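Local atomic coordinates of lactate dehydrogenase (PDB entry 6CT6), a protein that probably interconverts pyruvate and lactate with NADH as cofactor, and is seen here with NADH and the pyruvate-like inhibitor oxamate bound. Residues N7-I12 and N62-Y67; D102-N107 and D135-A140; M182-H187 and L192-Y197. One frame throughout, in Å; residues are numbered along the deposited sequence.

Contact 1 of 3, residues N7-I12 and N62-Y67; sequences NKRPKI and NGITVY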
loop_
_atom_site.group_PDB
_atom_site.type_symbol
_atom_site.label_atom_id
_atom_site.label_comp_id
_atom_site.label_asym_id
_atom_site.label_seq_id
_atom_site.Cartn_x
_atom_site.Cartn_y
_atom_site.Cartn_z
ATOM N N ASN B 7 -11.061 23.208 3.546
ATOM C CA ASN B 7 -10.805 23.432 2.125
ATOM C C ASN B 7 -11.867 22.690 1.319
ATOM O O ASN B 7 -12.757 22.039 1.874
ATOM C CB ASN B 7 -9.385 23.005 1.735
ATOM C CG ASN B 7 -9.139 21.514 1.917
ATOM O OD1 ASN B 7 -10.012 20.687 1.662
ATOM N ND2 ASN B 7 -7.934 21.169 2.357
ATOM N N LYS B 8 -11.759 22.803 -0.009
ATOM C CA LYS B 8 -12.749 22.225 -0.915
ATOM C C LYS B 8 -12.745 20.702 -0.887
ATOM O O LYS B 8 -13.779 20.080 -1.156
ATOM C CB LYS B 8 -12.482 22.694 -2.347
ATOM C CG LYS B 8 -13.254 23.921 -2.808
ATOM C CD LYS B 8 -12.873 24.252 -4.245
ATOM C CE LYS B 8 -13.777 25.304 -4.851
ATOM N NZ LYS B 8 -13.854 26.536 -4.033
ATOM N N ARG B 9 -11.603 20.087 -0.590
ATOM C CA ARG B 9 -11.444 18.658 -0.808
ATOM C C ARG B 9 -12.372 17.853 0.102
ATOM O O ARG B 9 -12.747 18.311 1.185
ATOM C CB ARG B 9 -10.001 18.239 -0.550
ATOM C CG ARG B 9 -8.962 18.994 -1.357
ATOM C CD ARG B 9 -7.559 18.556 -0.968
ATOM N NE ARG B 9 -6.529 19.351 -1.630
ATOM C CZ ARG B 9 -5.267 19.445 -1.218
ATOM N NH1 ARG B 9 -4.862 18.802 -0.129
ATOM N NH2 ARG B 9 -4.405 20.195 -1.893
ATOM N N PRO B 10 -12.748 16.642 -0.309
ATOM C CA PRO B 10 -13.420 15.734 0.626
ATOM C C PRO B 10 -12.516 15.428 1.808
ATOM O O PRO B 10 -11.288 15.474 1.706
ATOM C CB PRO B 10 -13.683 14.477 -0.213
ATOM C CG PRO B 10 -13.577 14.916 -1.627
ATOM C CD PRO B 10 -12.575 16.026 -1.635
ATOM N N LYS B 11 -13.137 15.110 2.940
ATOM C CA LYS B 11 -12.416 14.743 4.157
ATOM C C LYS B 11 -12.749 13.291 4.486
ATOM O O LYS B 11 -13.900 12.964 4.797
ATOM C CB LYS B 11 -12.780 15.687 5.302
ATOM C CG LYS B 11 -12.622 17.172 4.952
ATOM C CD LYS B 11 -11.215 17.497 4.437
ATOM C CE LYS B 11 -11.054 18.947 3.994
ATOM N NZ LYS B 11 -12.326 19.642 3.658
ATOM N N ILE B 12 -11.740 12.425 4.405
ATOM C CA ILE B 12 -11.897 10.984 4.580
ATOM C C ILE B 12 -11.275 10.603 5.916
ATOM O O ILE B 12 -10.070 10.797 6.122
ATOM C CB ILE B 12 -11.242 10.210 3.426
ATOM C CG1 ILE B 12 -11.833 10.650 2.083
ATOM C CG2 ILE B 12 -11.399 8.701 3.622
ATOM C CD1 ILE B 12 -10.893 10.445 0.919
ATOM N N ASN B 62 1.496 15.921 -5.768
ATOM C CA ASN B 62 0.257 16.542 -5.316
ATOM C C ASN B 62 0.382 16.908 -3.842
ATOM O O ASN B 62 1.331 16.519 -3.153
ATOM C CB ASN B 62 -0.971 15.644 -5.573
ATOM C CG ASN B 62 -1.031 14.428 -4.664
ATOM O OD1 ASN B 62 -0.928 14.537 -3.444
ATOM N ND2 ASN B 62 -1.231 13.259 -5.263
ATOM N N GLY B 63 -0.593 17.680 -3.367
ATOM C CA GLY B 63 -0.566 18.197 -2.014
ATOM C C GLY B 63 -1.646 17.624 -1.123
ATOM O O GLY B 63 -2.116 18.298 -0.201
ATOM N N ILE B 64 -2.055 16.382 -1.388
ATOM C CA ILE B 64 -2.944 15.685 -0.468
ATOM C C ILE B 64 -2.283 15.638 0.901
ATOM O O ILE B 64 -1.092 15.329 1.024
ATOM C CB ILE B 64 -3.256 14.270 -0.986
ATOM C CG1 ILE B 64 -4.119 14.319 -2.255
ATOM C CG2 ILE B 64 -3.932 13.421 0.096
ATOM C CD1 ILE B 64 -5.538 14.849 -2.059
ATOM N N THR B 65 -3.050 15.953 1.940
ATOM C CA THR B 65 -2.554 15.931 3.309
ATOM C C THR B 65 -3.145 14.741 4.051
ATOM O O THR B 65 -4.367 14.556 4.066
ATOM C CB THR B 65 -2.897 17.230 4.045
ATOM O OG1 THR B 65 -2.357 18.348 3.326
ATOM C CG2 THR B 65 -2.311 17.221 5.453
ATOM N N VAL B 66 -2.277 13.938 4.660
ATOM C CA VAL B 66 -2.683 12.878 5.577
ATOM C C VAL B 66 -2.281 13.305 6.981
ATOM O O VAL B 66 -1.119 13.658 7.218
ATOM C CB VAL B 66 -2.050 11.524 5.209
ATOM C CG1 VAL B 66 -2.533 10.430 6.158
ATOM C CG2 VAL B 66 -2.375 11.149 3.771
ATOM N N TYR B 67 -3.243 13.294 7.899
ATOM C CA TYR B 67 -3.025 13.612 9.300
ATOM C C TYR B 67 -3.083 12.337 10.134
ATOM O O TYR B 67 -3.812 11.395 9.804
ATOM C CB TYR B 67 -4.084 14.588 9.827
ATOM C CG TYR B 67 -4.309 15.850 9.016
ATOM C CD1 TYR B 67 -3.645 17.032 9.331
ATOM C CD2 TYR B 67 -5.215 15.872 7.962
ATOM C CE1 TYR B 67 -3.861 18.193 8.605
ATOM C CE2 TYR B 67 -5.437 17.028 7.229
ATOM C CZ TYR B 67 -4.757 18.186 7.557
ATOM O OH TYR B 67 -4.969 19.339 6.838
#
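R9 reaches across to the turn at G63, and its side chain makes nearly the whole contact. The first step sets the course: with chi1 at -56°, CG lies beside the backbone N and anti to the carbonyl carbon, and from CG to NE the chain runs extended. On the way CD passes the CD1 methyl of I64 at 4.4 Å, a loose apolar brush. At the tip NH1 donates to G63 O over 2.8 Å, with a bent N-H...O angle of 143°. The oxygen sits near the guanidinium edge, but NH1 approaches from above the peptide carbonyl, 47° out of its plane. NH1 also lies 3.7 Å from I64 CA. Behind R9, the Asx turn of N7 OD1 onto R9 N (2.8 Å) and the donation from K11 NZ to R9 O (2.8 Å) hold the backbone from which the side chain starts. NH1 has a second partner in the carboxylate of D35, whose OD1 also accepts from T65 N. On the other segment, I64 O accepts from R166 of the second subunit. NH1 of the charged guanidinium thus joins a neutral carbonyl to a carboxylate, and the acid probably balances the charge of R9 beside the turn.

Contact 2 of 3, residues D102-N107 and D135-A140; sequences DLLPVN and DVMVAA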
loop_
_atom_site.group_PDB
_atom_site.type_symbol
_atom_site.label_atom_id
_atom_site.label_comp_id
_atom_site.label_asym_id
_atom_site.label_seq_id
_atom_site.Cartn_x
_atom_site.Cartn_y
_atom_site.Cartn_z
ATOM N N ASP B 102 -13.317 -14.960 16.781
ATOM C CA ASP B 102 -12.759 -15.232 18.102
ATOM C C ASP B 102 -12.676 -13.982 18.976
ATOM O O ASP B 102 -12.487 -14.108 20.191
ATOM C CB ASP B 102 -11.373 -15.865 17.973
ATOM C CG ASP B 102 -10.454 -15.083 17.060
ATOM O OD1 ASP B 102 -10.767 -13.912 16.760
ATOM O OD2 ASP B 102 -9.415 -15.640 16.644
ATOM N N LEU B 103 -12.818 -12.785 18.398
ATOM C CA LEU B 103 -12.682 -11.538 19.148
ATOM C C LEU B 103 -13.961 -10.708 19.136
ATOM O O LEU B 103 -13.922 -9.508 19.427
ATOM C CB LEU B 103 -11.513 -10.719 18.600
ATOM C CG LEU B 103 -10.145 -11.267 19.013
ATOM C CD1 LEU B 103 -9.135 -11.132 17.887
ATOM C CD2 LEU B 103 -9.646 -10.572 20.275
ATOM N N LEU B 104 -15.096 -11.322 18.814
ATOM C CA LEU B 104 -16.367 -10.600 18.791
ATOM C C LEU B 104 -16.676 -9.885 20.100
ATOM O O LEU B 104 -17.050 -8.703 20.053
ATOM C CB LEU B 104 -17.486 -11.583 18.420
ATOM C CG LEU B 104 -18.893 -11.021 18.204
ATOM C CD1 LEU B 104 -19.694 -11.976 17.339
ATOM C CD2 LEU B 104 -19.626 -10.792 19.521
ATOM N N PRO B 105 -16.563 -10.515 21.275
ATOM C CA PRO B 105 -16.923 -9.806 22.514
ATOM C C PRO B 105 -16.135 -8.531 22.721
ATOM O O PRO B 105 -16.650 -7.577 23.316
ATOM C CB PRO B 105 -16.615 -10.837 23.610
ATOM C CG PRO B 105 -16.585 -12.150 22.912
ATOM C CD PRO B 105 -16.048 -11.865 21.551
ATOM N N VAL B 106 -14.892 -8.495 22.253
ATOM C CA VAL B 106 -14.048 -7.318 22.426
ATOM C C VAL B 106 -14.400 -6.253 21.398
ATOM O O VAL B 106 -14.597 -5.078 21.728
ATOM C CB VAL B 106 -12.565 -7.723 22.328
ATOM C CG1 VAL B 106 -11.658 -6.516 22.535
ATOM C CG2 VAL B 106 -12.251 -8.819 23.333
ATOM N N ASN B 107 -14.497 -6.656 20.134
ATOM C CA ASN B 107 -14.647 -5.690 19.057
ATOM C C ASN B 107 -16.058 -5.119 18.980
ATOM O O ASN B 107 -16.232 -4.015 18.458
ATOM C CB ASN B 107 -14.233 -6.348 17.740
ATOM C CG ASN B 107 -12.726 -6.546 17.648
ATOM O OD1 ASN B 107 -11.958 -5.739 18.173
ATOM N ND2 ASN B 107 -12.299 -7.627 17.007
ATOM N N ASP B 135 -20.910 -8.503 9.216
ATOM C CA ASP B 135 -22.335 -8.221 9.091
ATOM C C ASP B 135 -22.976 -7.834 10.419
ATOM O O ASP B 135 -23.969 -7.097 10.425
ATOM C CB ASP B 135 -23.039 -9.426 8.471
ATOM C CG ASP B 135 -22.474 -9.783 7.108
ATOM O OD1 ASP B 135 -22.904 -9.172 6.105
ATOM O OD2 ASP B 135 -21.587 -10.661 7.043
ATOM N N VAL B 136 -22.440 -8.300 11.550
ATOM C CA VAL B 136 -22.963 -7.856 12.840
ATOM C C VAL B 136 -22.193 -6.669 13.414
ATOM O O VAL B 136 -22.757 -5.910 14.216
ATOM C CB VAL B 136 -22.996 -9.002 13.870
ATOM C CG1 VAL B 136 -23.986 -10.067 13.426
ATOM C CG2 VAL B 136 -21.615 -9.608 14.092
ATOM N N MET B 137 -20.931 -6.474 13.024
ATOM C CA MET B 137 -20.212 -5.286 13.476
ATOM C C MET B 137 -20.800 -4.019 12.860
ATOM O O MET B 137 -20.876 -2.979 13.526
ATOM C CB MET B 137 -18.722 -5.404 13.149
ATOM C CG MET B 137 -17.988 -6.465 13.964
ATOM S SD MET B 137 -18.040 -6.149 15.746
ATOM C CE MET B 137 -17.363 -7.665 16.412
ATOM N N VAL B 138 -21.223 -4.082 11.592
ATOM C CA VAL B 138 -21.817 -2.905 10.962
ATOM C C VAL B 138 -23.086 -2.498 11.699
ATOM O O VAL B 138 -23.359 -1.307 11.888
ATOM C CB VAL B 138 -22.074 -3.158 9.460
ATOM C CG1 VAL B 138 -23.010 -4.344 9.236
ATOM C CG2 VAL B 138 -22.640 -1.903 8.793
ATOM N N ALA B 139 -23.875 -3.478 12.146
ATOM C CA ALA B 139 -25.081 -3.164 12.907
ATOM C C ALA B 139 -24.738 -2.504 14.237
ATOM O O ALA B 139 -25.400 -1.547 14.653
ATOM C CB ALA B 139 -25.906 -4.430 13.134
ATOM N N ALA B 140 -23.707 -3.005 14.923
ATOM C CA ALA B 140 -23.303 -2.411 16.193
ATOM C C ALA B 140 -22.946 -0.939 16.024
ATOM O O ALA B 140 -23.339 -0.098 16.842
ATOM C CB ALA B 140 -22.124 -3.185 16.779
#
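N107, whose CB meets the methyl group of M137, begins from a backbone held by one carbonyl: L103 O accepts from N107 N at 3.0 Å and, weakly, from V106 N at 3.2 Å. This first turn of the helix, with L103 at the N-cap position, presents L104 and N107 to the second segment. Between the two segments themselves the meeting is apolar, and M137 gives the largest share. Its chain is bent at chi2 (-61°) and then extended at chi3, which carries CE out from its own helix to the other backbone. There CE lies 3.6 Å from N107 CB and 3.8 Å from L104 O, while SD is 3.9 Å from N107 O. The methyl therefore rests on the helix surface between L104 and N107, three residues apart and so about one helical turn, touching backbone as well as side chain. L104 completes the patch: CG comes within 4.1 Å of M137 CE, the two side chains crossing at a slant, and CD1 stands 4.5 Å from V136 CG2 at its outer limit. The L104 bond from CA to CB does not itself face the other helix; it is the rotation at chi1 (-174°) that brings CG up to the methyl. The amide of N107 is engaged elsewhere; its OD1 accepts from I87 N, and the side chain lies about 5 Å from the bound NADH. All four touching residues are buried. The contact joins the start of helix 104-121 to the early part of helix 134-145, both in the NAD-binding domain of Rossmann type. M111 of helix 104-121 also packs on M137, and helix 303-328 packs against L104 and V136, I323 touching both.

Contact 3 of 3, residues M182-H187 and L192-Y197; sequences MVIGVH and LPLMRY. With NAI (1,4-dihydronicotinamide adenine dinucleotide), chain D; OXM (oxamic acid), chain F.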
loop_
_atom_site.group_PDB
_atom_site.type_symbol
_atom_site.label_atom_id
_atom_site.label_comp_id
_atom_site.label_asym_id
_atom_site.label_seq_id
_atom_site.Cartn_x
_atom_site.Cartn_y
_atom_site.Cartn_z
ATOM N N MET B 182 -20.626 -12.294 -8.587
ATOM C CA MET B 182 -21.121 -11.837 -7.296
ATOM C C MET B 182 -21.013 -12.941 -6.255
ATOM O O MET B 182 -21.304 -14.108 -6.539
ATOM C CB MET B 182 -22.573 -11.374 -7.394
ATOM C CG MET B 182 -22.764 -10.128 -8.235
ATOM S SD MET B 182 -24.475 -9.566 -8.251
ATOM C CE MET B 182 -25.207 -10.807 -9.316
ATOM N N VAL B 183 -20.586 -12.559 -5.051
ATOM C CA VAL B 183 -20.652 -13.401 -3.860
ATOM C C VAL B 183 -21.538 -12.663 -2.864
ATOM O O VAL B 183 -21.173 -11.579 -2.392
ATOM C CB VAL B 183 -19.266 -13.677 -3.258
ATOM C CG1 VAL B 183 -19.389 -14.569 -2.025
ATOM C CG2 VAL B 183 -18.329 -14.303 -4.282
ATOM N N ILE B 184 -22.697 -13.239 -2.544
ATOM C CA ILE B 184 -23.635 -12.584 -1.639
ATOM C C ILE B 184 -23.675 -13.328 -0.308
ATOM O O ILE B 184 -23.048 -14.381 -0.145
ATOM C CB ILE B 184 -25.046 -12.489 -2.251
ATOM C CG1 ILE B 184 -25.631 -13.883 -2.515
ATOM C CG2 ILE B 184 -25.005 -11.676 -3.537
ATOM C CD1 ILE B 184 -27.116 -13.877 -2.840
ATOM N N GLY B 185 -24.414 -12.776 0.650
ATOM C CA GLY B 185 -24.640 -13.444 1.916
ATOM C C GLY B 185 -23.756 -12.924 3.029
ATOM O O GLY B 185 -23.514 -11.717 3.132
ATOM N N VAL B 186 -23.276 -13.827 3.868
ATOM C CA VAL B 186 -22.420 -13.472 4.991
ATOM C C VAL B 186 -20.978 -13.487 4.517
ATOM O O VAL B 186 -20.583 -14.348 3.722
ATOM C CB VAL B 186 -22.625 -14.441 6.173
ATOM C CG1 VAL B 186 -22.061 -15.828 5.848
ATOM C CG2 VAL B 186 -21.989 -13.885 7.438
ATOM N N HIS B 187 -20.180 -12.536 5.000
ATOM C CA HIS B 187 -18.735 -12.612 4.803
ATOM C C HIS B 187 -18.208 -13.662 5.772
ATOM O O HIS B 187 -17.669 -13.368 6.842
ATOM C CB HIS B 187 -18.070 -11.258 5.006
ATOM C CG HIS B 187 -16.603 -11.266 4.705
ATOM N ND1 HIS B 187 -16.101 -11.635 3.475
ATOM C CD2 HIS B 187 -15.529 -10.978 5.479
ATOM C CE1 HIS B 187 -14.782 -11.562 3.501
ATOM N NE2 HIS B 187 -14.410 -11.166 4.705
ATOM N N LEU B 192 -21.957 -17.048 -0.455
ATOM C CA LEU B 192 -22.611 -17.692 -1.593
ATOM C C LEU B 192 -22.104 -17.113 -2.906
ATOM O O LEU B 192 -22.647 -16.113 -3.402
ATOM C CB LEU B 192 -24.125 -17.529 -1.487
ATOM C CG LEU B 192 -24.970 -18.065 -2.643
ATOM C CD1 LEU B 192 -24.626 -19.514 -2.952
ATOM C CD2 LEU B 192 -26.442 -17.923 -2.298
ATOM N N PRO B 193 -21.071 -17.703 -3.509
ATOM C CA PRO B 193 -20.732 -17.349 -4.895
ATOM C C PRO B 193 -21.852 -17.772 -5.834
ATOM O O PRO B 193 -22.225 -18.947 -5.894
ATOM C CB PRO B 193 -19.438 -18.129 -5.159
ATOM C CG PRO B 193 -18.912 -18.492 -3.812
ATOM C CD PRO B 193 -20.100 -18.640 -2.925
ATOM N N LEU B 194 -22.398 -16.798 -6.564
ATOM C CA LEU B 194 -23.554 -17.028 -7.433
ATOM C C LEU B 194 -23.065 -17.461 -8.810
ATOM O O LEU B 194 -23.016 -16.686 -9.767
ATOM C CB LEU B 194 -24.418 -15.776 -7.508
ATOM C CG LEU B 194 -25.201 -15.420 -6.245
ATOM C CD1 LEU B 194 -25.877 -14.065 -6.403
ATOM C CD2 LEU B 194 -26.233 -16.490 -5.925
ATOM N N MET B 195 -22.717 -18.747 -8.907
ATOM C CA MET B 195 -22.132 -19.267 -10.138
ATOM C C MET B 195 -23.087 -19.131 -11.317
ATOM O O MET B 195 -22.639 -19.027 -12.465
ATOM C CB MET B 195 -21.727 -20.728 -9.946
ATOM C CG MET B 195 -20.858 -20.977 -8.720
ATOM S SD MET B 195 -19.425 -19.876 -8.622
ATOM C CE MET B 195 -18.312 -20.652 -9.788
ATOM N N ARG B 196 -24.397 -19.120 -11.059
ATOM C CA ARG B 196 -25.366 -19.022 -12.146
ATOM C C ARG B 196 -25.367 -17.636 -12.779
ATOM O O ARG B 196 -25.729 -17.495 -13.953
ATOM C CB ARG B 196 -26.765 -19.368 -11.630
ATOM C CG ARG B 196 -27.875 -19.211 -12.664
ATOM C CD ARG B 196 -29.182 -19.837 -12.185
ATOM N NE ARG B 196 -29.847 -19.051 -11.148
ATOM C CZ ARG B 196 -30.738 -18.089 -11.376
ATOM N NH1 ARG B 196 -31.081 -17.766 -12.614
ATOM N NH2 ARG B 196 -31.289 -17.440 -10.355
ATOM N N TYR B 197 -24.966 -16.611 -12.029
ATOM C CA TYR B 197 -25.018 -15.230 -12.488
ATOM C C TYR B 197 -23.695 -14.737 -13.071
ATOM O O TYR B 197 -23.595 -13.561 -13.432
ATOM C CB TYR B 197 -25.438 -14.306 -11.342
ATOM C CG TYR B 197 -26.928 -14.254 -11.061
ATOM C CD1 TYR B 197 -27.759 -13.397 -11.773
ATOM C CD2 TYR B 197 -27.498 -15.032 -10.060
ATOM C CE1 TYR B 197 -29.117 -13.329 -11.511
ATOM C CE2 TYR B 197 -28.858 -14.971 -9.790
ATOM C CZ TYR B 197 -29.660 -14.116 -10.519
ATOM O OH TYR B 197 -31.012 -14.047 -10.262
HETATM P PA NAI D . -4.869 -4.254 12.162
HETATM O O1A NAI D . -4.706 -4.891 13.524
HETATM O O2A NAI D . -3.665 -4.091 11.265
HETATM O O5B NAI D . -5.518 -2.801 12.393
HETATM C C5B NAI D . -6.539 -2.602 13.366
HETATM C C4B NAI D . -6.267 -1.278 14.057
HETATM O O4B NAI D . -7.395 -0.834 14.814
HETATM C C3B NAI D . -5.098 -1.372 15.034
HETATM O O3B NAI D . -4.057 -0.488 14.616
HETATM C C2B NAI D . -5.676 -0.954 16.373
HETATM O O2B NAI D . -4.760 -0.193 17.162
HETATM C C1B NAI D . -6.861 -0.121 15.924
HETATM N N9A NAI D . -7.887 0.134 16.959
HETATM C C8A NAI D . -8.242 -0.615 18.024
HETATM N N7A NAI D . -9.234 0.006 18.720
HETATM C C5A NAI D . -9.510 1.167 18.096
HETATM C C6A NAI D . -10.433 2.304 18.278
HETATM N N6A NAI D . -11.301 2.338 19.310
HETATM N N1A NAI D . -10.383 3.313 17.378
HETATM C C2A NAI D . -9.529 3.305 16.337
HETATM N N3A NAI D . -8.665 2.305 16.116
HETATM C C4A NAI D . -8.614 1.238 16.942
HETATM O O3 NAI D . -6.024 -5.057 11.366
HETATM P PN NAI D . -6.318 -4.954 9.779
HETATM O O1N NAI D . -5.451 -5.961 9.062
HETATM O O2N NAI D . -6.288 -3.500 9.366
HETATM O O5D NAI D . -7.837 -5.488 9.724
HETATM C C5D NAI D . -8.858 -4.737 10.371
HETATM C C4D NAI D . -10.192 -5.471 10.365
HETATM O O4D NAI D . -10.640 -5.724 9.027
HETATM C C3D NAI D . -10.085 -6.822 11.055
HETATM O O3D NAI D . -11.225 -7.000 11.899
HETATM C C2D NAI D . -10.102 -7.816 9.916
HETATM O O2D NAI D . -10.593 -9.101 10.296
HETATM C C1D NAI D . -11.024 -7.099 8.945
HETATM N N1N NAI D . -11.016 -7.578 7.556
HETATM C C2N NAI D . -12.193 -7.513 6.932
HETATM C C3N NAI D . -12.362 -7.907 5.623
HETATM C C7N NAI D . -13.739 -7.795 5.038
HETATM O O7N NAI D . -14.580 -7.136 5.628
HETATM N N7N NAI D . -14.025 -8.422 3.904
HETATM C C4N NAI D . -11.206 -8.433 4.815
HETATM C C5N NAI D . -9.974 -8.459 5.599
HETATM C C6N NAI D . -9.924 -8.026 6.924
HETATM C C1 OXM F . -10.805 -11.750 5.707
HETATM N N1 OXM F . -9.689 -12.179 6.538
HETATM O O1 OXM F . -11.782 -11.295 6.211
HETATM C C2 OXM F . -10.728 -11.884 4.184
HETATM O O2 OXM F . -11.680 -12.405 3.548
HETATM O O3 OXM F . -9.716 -11.472 3.561
HETATM O O HOH W 1 -22.170 -14.119 -10.132
#
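V183 and P193 form an antiparallel non-hydrogen-bonded pair with CA atoms 4.1 Å apart, flanked by the hydrogen-bonded pair I184 and L192, where I184 N donates to L192 O at 3.0 Å and L192 N to I184 O at 2.9 Å. Beyond the pairs L194 N meets M182 O at 2.9 Å, almost straight at 176°. A water bridges the other two backbone atoms of M182 and L194, accepting from M182 N and donating to L194 O. V183 CG2 and P193 CB lie side by side at 4.1 Å on one face. On the other, I184 has CG1 between its backbone N and carbonyl carbon (chi1 62°), beside L192 CB, while its CD1 reaches L194 CD1 at 3.8 Å, the two side chains crossing near a right angle. This beta hairpin, its strands 179-184 and 192-193 joined by a seven-residue loop carrying H187, edges a small antiparallel sheet in the C-terminal domain. Farther out, M182 bends at chi3 to set CE 4.0 Å from Y197 CB. Past G185 the first segment enters the pocket, where H187 NE2 donates in its ring plane to O1 of oxamate (3.0 Å, 156°); the NADH carboxamide nitrogen lies over one ring face, and D160 binds ND1.

In the fold
Contacts 1 and 2 both belong to the NAD-binding domain, yet their centres are 30 Å apart and their nearest atoms about 16 Å, without touching. Contact 3 belongs to the C-terminal domain and lies across the chain's centre from contact 1, with centres 36 Å apart. Contacts 2 and 3 do meet: D135 OD2 is 3.1 Å from H187 N, a probable hydrogen bond, and D135 OD2 also packs at 3.3 Å on V186 CG2. This link ties helix 134-145 to the backbone of H187, one of the residues that bind oxamate. The M137 side chain is about 11 Å from oxamate and that of N107 about 5 Å from NADH, so contact 2 lies nearer the cofactor.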